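Local coordinates for protein geranyltranstransferase (Marinomonas sp. MED121, PDB 4F62) that probably catalyses prenyl chain elongation, joining isopentenyl diphosphate to an allylic diphosphate as polyprenyl synthases of the farnesyl diphosphate synthase type do, at residues Met3-Phe8 with Thr284-Tyr289; Ser56-Gly61 with Ser280-Asp285; Gln221-Asp226 with Lys246-Lys251; Leu184-Val189 with Ala209-Ile214. All coordinates share one frame; numbering follows the deposited sequence.

Contact 1: Met3-Phe8 with Thr284-Tyr289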
loop_
_atom_site.group_PDB
_atom_site.type_symbol
_atom_site.label_atom_id
_atom_site.label_comp_id
_atom_site.label_asym_id
_atom_site.label_seq_id
_atom_site.Cartn_x
_atom_site.Cartn_y
_atom_site.Cartn_z
ATOM N N MET A 3 25.813 -20.684 6.107
ATOM C CA MET A 3 25.729 -20.972 4.671
ATOM C C MET A 3 26.629 -20.090 3.788
ATOM O O MET A 3 26.594 -18.855 3.894
ATOM C CB MET A 3 24.268 -20.853 4.199
ATOM C CG MET A 3 23.412 -22.085 4.543
ATOM S SD MET A 3 21.719 -21.884 3.989
ATOM C CE MET A 3 20.953 -21.192 5.465
ATOM N N ASN A 4 27.398 -20.720 2.896
ATOM C CA ASN A 4 28.118 -19.981 1.851
ATOM C C ASN A 4 27.102 -19.349 0.903
ATOM O O ASN A 4 25.891 -19.594 1.039
ATOM C CB ASN A 4 29.190 -20.850 1.126
ATOM C CG ASN A 4 28.591 -21.954 0.229
ATOM O OD1 ASN A 4 27.418 -21.902 -0.166
ATOM N ND2 ASN A 4 29.421 -22.951 -0.116
ATOM N N LEU A 5 27.552 -18.519 -0.033
ATOM C CA LEU A 5 26.595 -17.689 -0.782
ATOM C C LEU A 5 25.705 -18.538 -1.687
ATOM O O LEU A 5 24.506 -18.299 -1.787
ATOM C CB LEU A 5 27.312 -16.607 -1.603
ATOM C CG LEU A 5 26.414 -15.733 -2.492
ATOM C CD1 LEU A 5 25.618 -14.735 -1.673
ATOM C CD2 LEU A 5 27.242 -15.018 -3.570
ATOM N N LYS A 6 26.307 -19.523 -2.347
ATOM C CA LYS A 6 25.566 -20.420 -3.223
ATOM C C LYS A 6 24.402 -21.051 -2.468
ATOM O O LYS A 6 23.246 -20.953 -2.886
ATOM C CB LYS A 6 26.486 -21.507 -3.769
ATOM C CG LYS A 6 25.773 -22.563 -4.594
ATOM C CD LYS A 6 26.662 -23.778 -4.825
ATOM C CE LYS A 6 25.940 -24.842 -5.643
ATOM N NZ LYS A 6 25.667 -24.391 -7.040
ATOM N N GLN A 7 24.710 -21.673 -1.337
ATOM C CA GLN A 7 23.676 -22.315 -0.522
ATOM C C GLN A 7 22.689 -21.341 0.090
ATOM O O GLN A 7 21.488 -21.603 0.121
ATOM C CB GLN A 7 24.304 -23.184 0.567
ATOM C CG GLN A 7 25.009 -24.419 0.005
ATOM C CD GLN A 7 25.305 -25.440 1.084
ATOM O OE1 GLN A 7 25.483 -25.084 2.254
ATOM N NE2 GLN A 7 25.336 -26.716 0.705
ATOM N N PHE A 8 23.194 -20.222 0.590
ATOM C CA PHE A 8 22.330 -19.263 1.242
ATOM C C PHE A 8 21.351 -18.640 0.254
ATOM O O PHE A 8 20.188 -18.389 0.590
ATOM C CB PHE A 8 23.160 -18.172 1.922
ATOM C CG PHE A 8 22.340 -17.220 2.744
ATOM C CD1 PHE A 8 21.998 -17.531 4.054
ATOM C CD2 PHE A 8 21.894 -16.022 2.205
ATOM C CE1 PHE A 8 21.226 -16.647 4.819
ATOM C CE2 PHE A 8 21.126 -15.133 2.967
ATOM C CZ PHE A 8 20.792 -15.454 4.273
ATOM N N THR A 284 28.351 -10.358 4.333
ATOM C CA THR A 284 29.613 -10.052 3.685
ATOM C C THR A 284 29.578 -10.551 2.244
ATOM O O THR A 284 29.911 -9.809 1.308
ATOM C CB THR A 284 30.781 -10.688 4.442
ATOM O OG1 THR A 284 30.795 -10.185 5.787
ATOM C CG2 THR A 284 32.104 -10.366 3.751
ATOM N N ASP A 285 29.163 -11.805 2.062
ATOM C CA ASP A 285 29.050 -12.384 0.723
ATOM C C ASP A 285 28.080 -11.582 -0.151
ATOM O O ASP A 285 28.372 -11.312 -1.317
ATOM C CB ASP A 285 28.601 -13.844 0.791
ATOM C CG ASP A 285 29.645 -14.748 1.408
ATOM O OD1 ASP A 285 30.819 -14.338 1.491
ATOM O OD2 ASP A 285 29.286 -15.877 1.799
ATOM N N LEU A 286 26.937 -11.206 0.419
ATOM C CA LEU A 286 25.921 -10.418 -0.298
ATOM C C LEU A 286 26.422 -9.044 -0.710
ATOM O O LEU A 286 25.951 -8.478 -1.702
ATOM C CB LEU A 286 24.645 -10.237 0.540
ATOM C CG LEU A 286 23.676 -11.426 0.584
ATOM C CD1 LEU A 286 22.533 -11.160 1.553
ATOM C CD2 LEU A 286 23.131 -11.706 -0.807
ATOM N N ALA A 287 27.355 -8.493 0.060
ATOM C CA ALA A 287 27.914 -7.189 -0.279
ATOM C C ALA A 287 28.608 -7.298 -1.638
ATOM O O ALA A 287 28.329 -6.518 -2.559
ATOM C CB ALA A 287 28.892 -6.724 0.788
ATOM N N ASN A 288 29.491 -8.284 -1.763
ATOM C CA ASN A 288 30.237 -8.489 -3.005
ATOM C C ASN A 288 29.326 -8.805 -4.197
ATOM O O ASN A 288 29.501 -8.253 -5.283
ATOM C CB ASN A 288 31.299 -9.578 -2.821
ATOM C CG ASN A 288 31.991 -9.493 -1.463
ATOM O OD1 ASN A 288 31.858 -8.493 -0.748
ATOM N ND2 ASN A 288 32.723 -10.549 -1.095
ATOM N N TYR A 289 28.347 -9.683 -3.985
ATOM C CA TYR A 289 27.407 -10.067 -5.039
ATOM C C TYR A 289 26.568 -8.892 -5.576
ATOM O O TYR A 289 26.489 -8.682 -6.792
ATOM C CB TYR A 289 26.482 -11.174 -4.534
ATOM C CG TYR A 289 25.401 -11.584 -5.509
ATOM C CD1 TYR A 289 25.722 -12.195 -6.717
ATOM C CD2 TYR A 289 24.058 -11.388 -5.209
ATOM C CE1 TYR A 289 24.732 -12.585 -7.610
ATOM C CE2 TYR A 289 23.064 -11.777 -6.089
ATOM C CZ TYR A 289 23.404 -12.372 -7.289
ATOM O OH TYR A 289 22.412 -12.756 -8.165
HETATM O O HOH W 1 30.512 -17.859 0.059
#
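The capped start of the N-terminal helix 5-23 leans on the C-terminal helix 281-291 here, with Leu-5 as the residue that reaches across. Its CB lies 3.9 Å from Asp-285 CB, the two side chains running past each other in opposite directions. Leu-5 CG stands anti to the backbone N (chi1 176°), which carries the branched end over to the other helix. The two methyls find different partners there. CD1 meets Leu-286 CD2 at 4.0 Å, while CD2 comes in across the Tyr-289 side chain at about a right angle, 4.0 Å from its CB. Behind this pair Phe-8, which also rests on Ala-55 and Gln-58 of helix 48-60, adds a looser touch on Leu-286.

The polar link runs through one water. It accepts from Leu-5 N at 3.0 Å and donates to Asp-285 OD2 at 2.9 Å; the other carboxylate oxygen, OD1, is held by Gln-281. Next to this, Asn-4 acts as N-cap: its OD1 takes the N-H of Gln-7 at 3.0 Å in an almost straight bond, 170° at the hydrogen.

The first turn thus has one backbone N-H served by the cap and another by the water, so a carboxylate on the last helix is linked to the start of the first without a direct hydrogen bond. Apolar packing around Leu-5 beside that bridge makes the direct contact between the first and last helices.

Contact 2: Ser56-Gly61 with Ser280-Asp285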
loop_
_atom_site.group_PDB
_atom_site.type_symbol
_atom_site.label_atom_id
_atom_site.label_comp_id
_atom_site.label_asym_id
_atom_site.label_seq_id
_atom_site.Cartn_x
_atom_site.Cartn_y
_atom_site.Cartn_z
ATOM N N SER A 56 20.162 -10.540 7.738
ATOM C CA SER A 56 20.202 -9.655 8.897
ATOM C C SER A 56 19.551 -10.307 10.109
ATOM O O SER A 56 20.062 -10.194 11.224
ATOM C CB SER A 56 19.502 -8.333 8.586
ATOM O OG SER A 56 20.141 -7.725 7.485
ATOM N N ALA A 57 18.426 -10.986 9.894
ATOM C CA ALA A 57 17.784 -11.734 10.978
ATOM C C ALA A 57 18.761 -12.745 11.573
ATOM O O ALA A 57 18.862 -12.882 12.791
ATOM C CB ALA A 57 16.526 -12.442 10.487
ATOM N N GLN A 58 19.486 -13.446 10.706
ATOM C CA GLN A 58 20.456 -14.446 11.144
ATOM C C GLN A 58 21.601 -13.831 11.924
ATOM O O GLN A 58 22.087 -14.407 12.891
ATOM C CB GLN A 58 21.020 -15.184 9.940
ATOM C CG GLN A 58 20.151 -16.297 9.465
ATOM C CD GLN A 58 20.961 -17.374 8.804
ATOM O OE1 GLN A 58 22.040 -17.109 8.264
ATOM N NE2 GLN A 58 20.464 -18.606 8.860
ATOM N N LEU A 59 22.033 -12.658 11.488
ATOM C CA LEU A 59 23.077 -11.926 12.186
ATOM C C LEU A 59 22.749 -11.746 13.667
ATOM O O LEU A 59 23.564 -12.079 14.527
ATOM C CB LEU A 59 23.275 -10.562 11.539
ATOM C CG LEU A 59 24.452 -9.754 12.076
ATOM C CD1 LEU A 59 25.742 -10.382 11.601
ATOM C CD2 LEU A 59 24.362 -8.321 11.625
ATOM N N VAL A 60 21.543 -11.257 13.968
ATOM C CA VAL A 60 21.235 -10.819 15.332
ATOM C C VAL A 60 20.371 -11.779 16.156
ATOM O O VAL A 60 20.260 -11.636 17.378
ATOM C CB VAL A 60 20.587 -9.423 15.341
ATOM C CG1 VAL A 60 21.495 -8.415 14.644
ATOM C CG2 VAL A 60 19.233 -9.479 14.666
ATOM N N GLY A 61 19.756 -12.748 15.492
ATOM C CA GLY A 61 18.925 -13.716 16.178
ATOM C C GLY A 61 18.534 -14.864 15.272
ATOM O O GLY A 61 19.382 -15.463 14.607
ATOM N N SER A 280 28.074 -13.131 10.191
ATOM C CA SER A 280 28.043 -11.989 9.289
ATOM C C SER A 280 28.435 -12.398 7.879
ATOM O O SER A 280 28.427 -11.576 6.966
ATOM C CB SER A 280 28.991 -10.892 9.780
ATOM O OG SER A 280 30.345 -11.228 9.509
ATOM N N GLN A 281 28.798 -13.667 7.701
ATOM C CA GLN A 281 29.277 -14.115 6.390
ATOM C C GLN A 281 28.293 -13.880 5.219
ATOM O O GLN A 281 28.713 -13.409 4.160
ATOM C CB GLN A 281 29.766 -15.570 6.428
ATOM C CG GLN A 281 30.729 -15.893 5.296
ATOM C CD GLN A 281 31.952 -14.970 5.270
ATOM O OE1 GLN A 281 32.581 -14.724 6.302
ATOM N NE2 GLN A 281 32.286 -14.454 4.086
ATOM N N PRO A 282 26.991 -14.202 5.407
ATOM C CA PRO A 282 26.029 -13.933 4.334
ATOM C C PRO A 282 25.992 -12.457 3.936
ATOM O O PRO A 282 26.011 -12.147 2.741
ATOM C CB PRO A 282 24.696 -14.351 4.963
ATOM C CG PRO A 282 25.081 -15.495 5.856
ATOM C CD PRO A 282 26.397 -15.062 6.457
ATOM N N LEU A 283 25.948 -11.563 4.920
ATOM C CA LEU A 283 25.948 -10.132 4.632
ATOM C C LEU A 283 27.255 -9.710 3.969
ATOM O O LEU A 283 27.273 -8.815 3.130
ATOM C CB LEU A 283 25.703 -9.313 5.904
ATOM C CG LEU A 283 24.269 -9.214 6.420
ATOM C CD1 LEU A 283 24.223 -8.391 7.706
ATOM C CD2 LEU A 283 23.374 -8.596 5.365
ATOM N N THR A 284 28.351 -10.358 4.333
ATOM C CA THR A 284 29.613 -10.052 3.685
ATOM C C THR A 284 29.578 -10.551 2.244
ATOM O O THR A 284 29.911 -9.809 1.308
ATOM C CB THR A 284 30.781 -10.688 4.442
ATOM O OG1 THR A 284 30.795 -10.185 5.787
ATOM C CG2 THR A 284 32.104 -10.366 3.751
ATOM N N ASP A 285 29.163 -11.805 2.062
ATOM C CA ASP A 285 29.050 -12.384 0.723
ATOM C C ASP A 285 28.080 -11.582 -0.151
ATOM O O ASP A 285 28.372 -11.312 -1.317
ATOM C CB ASP A 285 28.601 -13.844 0.791
ATOM C CG ASP A 285 29.645 -14.748 1.408
ATOM O OD1 ASP A 285 30.819 -14.338 1.491
ATOM O OD2 ASP A 285 29.286 -15.877 1.799
#
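Apolar packing comes first, and Leu-59 and Leu-283 carry most of it. Their side chains cross at about a right angle, Leu-59 CD2 lying 3.9 Å from Leu-283 CD1. The other methyl of Leu-59, CD1, presses on the backbone where helix 281-291 is about to begin, 3.6 Å from Ser-280 CA. Leu-207 of helix 201-226 touches both leucines.

Polar groups meet carbon without bonding across the contact. Ser-56 OG sits 4.0 Å from Leu-283 CD2, but its hydrogen bond is to Leu-52 O in its own helix. Gln-58 OE1 brushes Pro-282 CG from 4.2 Å.

Hydrogen bonds within the second segment firm up its first turn. Ser-280 O accepts twice from Thr-284, from N at 2.9 Å and from OG1 at 3.0 Å, the hydroxyl standing 52° out of the carbonyl plane. From the next residue, the Gln-281 amide meets the carboxylate four residues on from above the carboxylate plane.

The axes of 56-60 and 281-285 pass 9.5 Å apart at 144°, so helix 48-60 and the C-terminal helix 281-291 pack roughly antiparallel through buried leucines in the all-helical isoprenoid synthase fold.

Contact 3: Gln221-Asp226 with Lys246-Lys251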
loop_
_atom_site.group_PDB
_atom_site.type_symbol
_atom_site.label_atom_id
_atom_site.label_comp_id
_atom_site.label_asym_id
_atom_site.label_seq_id
_atom_site.Cartn_x
_atom_site.Cartn_y
_atom_site.Cartn_z
ATOM N N GLN A 221 28.667 1.331 -9.077
ATOM C CA GLN A 221 29.202 0.239 -9.877
ATOM C C GLN A 221 28.437 0.069 -11.187
ATOM O O GLN A 221 29.037 -0.174 -12.233
ATOM C CB GLN A 221 29.195 -1.076 -9.084
ATOM C CG GLN A 221 29.840 -2.239 -9.830
ATOM C CD GLN A 221 31.298 -1.979 -10.226
ATOM O OE1 GLN A 221 31.955 -1.069 -9.707
ATOM N NE2 GLN A 221 31.808 -2.791 -11.151
ATOM N N ASP A 222 27.116 0.223 -11.127
ATOM C CA ASP A 222 26.286 0.153 -12.328
ATOM C C ASP A 222 26.690 1.145 -13.420
ATOM O O ASP A 222 26.760 0.785 -14.595
ATOM C CB ASP A 222 24.821 0.348 -11.967
ATOM C CG ASP A 222 24.014 -0.903 -12.179
ATOM O OD1 ASP A 222 23.982 -1.749 -11.258
ATOM O OD2 ASP A 222 23.435 -1.045 -13.281
ATOM N N ASP A 223 26.958 2.389 -13.030
ATOM C CA ASP A 223 27.412 3.408 -13.980
ATOM C C ASP A 223 28.779 3.034 -14.537
ATOM O O ASP A 223 29.079 3.286 -15.707
ATOM C CB ASP A 223 27.505 4.783 -13.305
ATOM C CG ASP A 223 26.154 5.421 -13.062
ATOM O OD1 ASP A 223 25.145 4.930 -13.615
ATOM O OD2 ASP A 223 26.107 6.431 -12.320
ATOM N N ILE A 224 29.615 2.445 -13.688
ATOM C CA ILE A 224 30.948 2.024 -14.110
ATOM C C ILE A 224 30.823 0.903 -15.151
ATOM O O ILE A 224 31.499 0.913 -16.177
ATOM C CB ILE A 224 31.810 1.572 -12.900
ATOM C CG1 ILE A 224 32.199 2.792 -12.051
ATOM C CG2 ILE A 224 33.074 0.857 -13.365
ATOM C CD1 ILE A 224 32.718 2.428 -10.674
ATOM N N ILE A 225 29.928 -0.041 -14.892
ATOM C CA ILE A 225 29.667 -1.131 -15.829
ATOM C C ILE A 225 29.149 -0.631 -17.188
ATOM O O ILE A 225 29.603 -1.092 -18.237
ATOM C CB ILE A 225 28.685 -2.157 -15.215
ATOM C CG1 ILE A 225 29.330 -2.841 -14.001
ATOM C CG2 ILE A 225 28.274 -3.196 -16.243
ATOM C CD1 ILE A 225 28.392 -3.779 -13.232
ATOM N N ASP A 226 28.213 0.317 -17.168
ATOM C CA ASP A 226 27.672 0.884 -18.404
ATOM C C ASP A 226 28.747 1.513 -19.275
ATOM O O ASP A 226 28.631 1.532 -20.503
ATOM C CB ASP A 226 26.600 1.926 -18.096
ATOM C CG ASP A 226 25.303 1.305 -17.638
ATOM O OD1 ASP A 226 25.096 0.100 -17.908
ATOM O OD2 ASP A 226 24.493 2.027 -17.016
ATOM N N LYS A 246 23.237 12.557 -19.590
ATOM C CA LYS A 246 22.658 12.590 -18.239
ATOM C C LYS A 246 23.731 12.341 -17.159
ATOM O O LYS A 246 24.833 11.898 -17.475
ATOM C CB LYS A 246 21.514 11.563 -18.158
ATOM C CG LYS A 246 20.782 11.431 -16.818
ATOM C CD LYS A 246 20.269 12.762 -16.275
ATOM C CE LYS A 246 19.465 12.549 -14.994
ATOM N NZ LYS A 246 19.964 11.406 -14.169
ATOM N N ALA A 247 23.409 12.632 -15.895
ATOM C CA ALA A 247 24.358 12.526 -14.776
ATOM C C ALA A 247 24.682 11.090 -14.327
ATOM O O ALA A 247 23.787 10.272 -14.112
ATOM C CB ALA A 247 23.869 13.350 -13.583
ATOM N N THR A 248 25.978 10.811 -14.176
ATOM C CA THR A 248 26.479 9.518 -13.713
ATOM C C THR A 248 27.660 9.758 -12.764
ATOM O O THR A 248 28.294 10.813 -12.811
ATOM C CB THR A 248 26.991 8.649 -14.892
ATOM O OG1 THR A 248 28.244 9.164 -15.356
ATOM C CG2 THR A 248 26.007 8.630 -16.052
ATOM N N TYR A 249 27.981 8.778 -11.927
ATOM C CA TYR A 249 29.157 8.909 -11.064
ATOM C C TYR A 249 30.501 9.107 -11.785
ATOM O O TYR A 249 31.304 9.939 -11.354
ATOM C CB TYR A 249 29.213 7.792 -10.009
ATOM C CG TYR A 249 28.021 7.861 -9.070
ATOM C CD1 TYR A 249 27.998 8.752 -7.999
ATOM C CD2 TYR A 249 26.895 7.074 -9.294
ATOM C CE1 TYR A 249 26.881 8.841 -7.153
ATOM C CE2 TYR A 249 25.783 7.148 -8.456
ATOM C CZ TYR A 249 25.783 8.031 -7.388
ATOM O OH TYR A 249 24.673 8.101 -6.571
ATOM N N PRO A 250 30.757 8.353 -12.882
ATOM C CA PRO A 250 32.024 8.577 -13.590
ATOM C C PRO A 250 32.118 9.967 -14.191
ATOM O O PRO A 250 33.213 10.525 -14.256
ATOM C CB PRO A 250 31.999 7.532 -14.707
ATOM C CG PRO A 250 31.158 6.431 -14.158
ATOM C CD PRO A 250 30.090 7.122 -13.346
ATOM N N LYS A 251 31.002 10.533 -14.635
ATOM C CA LYS A 251 31.054 11.908 -15.139
ATOM C C LYS A 251 31.284 12.913 -14.017
ATOM O O LYS A 251 31.949 13.921 -14.215
ATOM C CB LYS A 251 29.795 12.254 -15.944
ATOM C CG LYS A 251 29.859 11.698 -17.352
ATOM C CD LYS A 251 28.512 11.221 -17.848
ATOM C CE LYS A 251 27.764 12.314 -18.580
ATOM N NZ LYS A 251 26.516 11.775 -19.197
#
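Asp-223 has by far the most surface buried in this contact, and its carboxylate plugs into the start of helix 249-273. OD2 accepts the N-H of Tyr-249, the first residue of that helix, over 3.0 Å and at 164°. The amide arrives on the anti side of the carboxylate, 26° out of its plane. CG stands beside the backbone N and anti to the carbonyl carbon (chi1 -75°), and from there OD2 also settles 3.5 Å from Thr-248 CB and 3.2 Å from Tyr-249 CD2.

Pro-250 comes next. Its CD packs on Asp-223 CB at 3.5 Å, while CG makes a more distant contact with Ile-224 CG1 at 4.3 Å. The proline ring therefore covers the aliphatic part of the aspartate while the neighbouring amide holds the polar end.

Tyr-249 is the third. Its ring is inclined to the carboxylate, and its hydroxyl continues away to hydrogen-bond His-177 on helix 170-194. Just ahead of it, Thr-248 is the N-cap: OG1 accepts from Lys-251 N at 3.2 Å. One helix start is thus gripped twice, by its own threonine and by an aspartate of the preceding helix.

Residues 222 to 226 read Asp-Asp-Ile-Ile-Asp, the second aspartate-rich DDxxD motif of polyprenyl synthases, which in relatives takes part, with the first such motif, in binding the magnesium ions that hold the allylic diphosphate. Lys-246, Thr-248 and Pro-250 fit the Lys-x-Thr-x-Pro sequence that follows it in this family, so the contact probably belongs to the rim of the active site.

Contact 4: Leu184-Val189 with Ala209-Ile214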
loop_
_atom_site.group_PDB
_atom_site.type_symbol
_atom_site.label_atom_id
_atom_site.label_comp_id
_atom_site.label_asym_id
_atom_site.label_seq_id
_atom_site.Cartn_x
_atom_site.Cartn_y
_atom_site.Cartn_z
ATOM N N LEU A 184 14.798 0.867 0.274
ATOM C CA LEU A 184 14.290 -0.500 0.373
ATOM C C LEU A 184 15.396 -1.467 0.759
ATOM O O LEU A 184 15.145 -2.476 1.428
ATOM C CB LEU A 184 13.642 -0.965 -0.935
ATOM C CG LEU A 184 12.151 -0.776 -1.187
ATOM C CD1 LEU A 184 11.753 -1.596 -2.410
ATOM C CD2 LEU A 184 11.302 -1.176 0.037
ATOM N N ILE A 185 16.617 -1.172 0.319
ATOM C CA ILE A 185 17.763 -1.975 0.720
ATOM C C ILE A 185 17.955 -1.837 2.220
ATOM O O ILE A 185 18.222 -2.810 2.917
ATOM C CB ILE A 185 19.060 -1.492 0.018
ATOM C CG1 ILE A 185 18.958 -1.707 -1.493
ATOM C CG2 ILE A 185 20.275 -2.192 0.597
ATOM C CD1 ILE A 185 18.724 -3.150 -1.899
ATOM N N LYS A 186 17.834 -0.610 2.719
ATOM C CA LYS A 186 17.944 -0.367 4.158
ATOM C C LYS A 186 16.776 -0.987 4.936
ATOM O O LYS A 186 16.958 -1.515 6.043
ATOM C CB LYS A 186 18.032 1.140 4.446
ATOM C CG LYS A 186 18.374 1.474 5.898
ATOM C CD LYS A 186 18.830 2.938 6.058
ATOM C CE LYS A 186 17.644 3.867 6.267
ATOM N NZ LYS A 186 17.836 4.763 7.451
ATOM N N ALA A 187 15.578 -0.910 4.367
ATOM C CA ALA A 187 14.403 -1.531 4.993
ATOM C C ALA A 187 14.629 -3.033 5.129
ATOM O O ALA A 187 14.227 -3.648 6.119
ATOM C CB ALA A 187 13.161 -1.263 4.180
ATOM N N SER A 188 15.280 -3.622 4.130
ATOM C CA SER A 188 15.573 -5.057 4.151
ATOM C C SER A 188 16.396 -5.464 5.373
ATOM O O SER A 188 16.020 -6.387 6.099
ATOM C CB SER A 188 16.297 -5.485 2.869
ATOM O OG SER A 188 15.458 -5.313 1.740
ATOM N N VAL A 189 17.521 -4.787 5.604
ATOM C CA VAL A 189 18.354 -5.152 6.747
ATOM C C VAL A 189 17.695 -4.736 8.067
ATOM O O VAL A 189 17.760 -5.483 9.044
ATOM C CB VAL A 189 19.824 -4.617 6.647
ATOM C CG1 VAL A 189 20.431 -4.945 5.277
ATOM C CG2 VAL A 189 19.877 -3.128 6.908
ATOM N N ALA A 209 24.225 1.661 8.385
ATOM C CA ALA A 209 25.415 2.106 7.686
ATOM C C ALA A 209 25.835 1.063 6.655
ATOM O O ALA A 209 26.269 1.409 5.552
ATOM C CB ALA A 209 26.541 2.370 8.682
ATOM N N TYR A 210 25.696 -0.216 7.008
ATOM C CA TYR A 210 26.004 -1.282 6.056
ATOM C C TYR A 210 25.143 -1.099 4.809
ATOM O O TYR A 210 25.645 -1.085 3.678
ATOM C CB TYR A 210 25.772 -2.658 6.684
ATOM C CG TYR A 210 25.706 -3.804 5.692
ATOM C CD1 TYR A 210 24.501 -4.168 5.101
ATOM C CD2 TYR A 210 26.845 -4.530 5.356
ATOM C CE1 TYR A 210 24.429 -5.220 4.201
ATOM C CE2 TYR A 210 26.783 -5.582 4.450
ATOM C CZ TYR A 210 25.562 -5.919 3.878
ATOM O OH TYR A 210 25.470 -6.953 2.973
ATOM N N ALA A 211 23.843 -0.936 5.030
ATOM C CA ALA A 211 22.884 -0.870 3.940
ATOM C C ALA A 211 23.084 0.358 3.076
ATOM O O ALA A 211 23.018 0.284 1.844
ATOM C CB ALA A 211 21.463 -0.892 4.493
ATOM N N HIS A 212 23.306 1.499 3.721
ATOM C CA HIS A 212 23.579 2.734 2.990
ATOM C C HIS A 212 24.767 2.561 2.049
ATOM O O HIS A 212 24.712 2.956 0.881
ATOM C CB HIS A 212 23.860 3.886 3.959
ATOM C CG HIS A 212 24.070 5.204 3.278
ATOM N ND1 HIS A 212 25.291 5.594 2.771
ATOM C CD2 HIS A 212 23.210 6.215 3.016
ATOM C CE1 HIS A 212 25.175 6.793 2.225
ATOM N NE2 HIS A 212 23.921 7.192 2.360
ATOM N N ALA A 213 25.845 1.971 2.559
ATOM C CA ALA A 213 27.056 1.820 1.764
ATOM C C ALA A 213 26.814 0.907 0.562
ATOM O O ALA A 213 27.198 1.220 -0.576
ATOM C CB ALA A 213 28.199 1.285 2.635
ATOM N N ILE A 214 26.171 -0.227 0.820
ATOM C CA ILE A 214 25.914 -1.231 -0.213
ATOM C C ILE A 214 24.958 -0.713 -1.293
ATOM O O ILE A 214 25.162 -0.954 -2.491
ATOM C CB ILE A 214 25.342 -2.518 0.426
ATOM C CG1 ILE A 214 26.459 -3.251 1.157
ATOM C CG2 ILE A 214 24.741 -3.427 -0.621
ATOM C CD1 ILE A 214 27.626 -3.515 0.286
#
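Close packing of two antiparallel neighbours, helix 170-194 and helix 201-226, centres on Ala-211 in the buried interior of the chain. The axes of 184-189 and 209-214 approach to 8.5 Å with 148° between their directions, and the small alanine permits this: Lys-186 and Ala-211 have CA atoms only 5.0 Å apart.

Ala-211 CB points toward the other helix and lies 3.6 Å from Lys-186 CA, with Val-189 CG2 beside it at 3.7 Å. On the other side of Lys-186 along the sequence, Ile-185 sends CG2 to Ala-211 O at 3.9 Å. The lysine contributes the root of its side chain, CB and CG against the alanine methyl, before bending off toward a long, weak ion pair with Asp-208.

Val-189 divides its methyls. With CG2 on the alanine, CG1, set anti to the carbonyl carbon (chi1 -49°), comes to the edge of the Tyr-210 ring near its plane, 4.1 Å from both CD1 and CE1. One face of that ring carries Ile-214 CG1, offset toward the rim, and the phenol oxygen is tied to Leu-283 O of helix 281-291. Partners at an edge, on one face and at the hydroxyl together restrain the ring's rotation.

Within helix 170-194, Leu-184 O accepts both Ser-188 N and Ser-188 OG, each at 2.9 Å and from opposite faces of its carbonyl plane, so the buried serine hydroxyl is paired.

Helices laid side by side in antiparallel order are the framework of the all-alpha isoprenoid synthase fold, and in this protein Ala-211 marks a local point of close approach between two of them.

In the fold
From the N terminus, residues 3-8 open contact 1, which closes only at the last helix, 281-291, and so spans nearly the whole modelled chain. Residues 56-61 then open contact 2, which ends on the same helix; the two share Thr-284 and Asp-285 and touch where Phe-8 meets Gln-58 and Pro-282. Nested inside both loops are two short ones in series: contact 4 joins helix 170-194 to helix 201-226, and contact 3 joins the far end of helix 201-226 to helix 249-273. Contact 4 touches both outer contacts through Tyr-210 and its neighbours, whereas contact 3 stands apart, centred about 20 Å from the centre of contact 4.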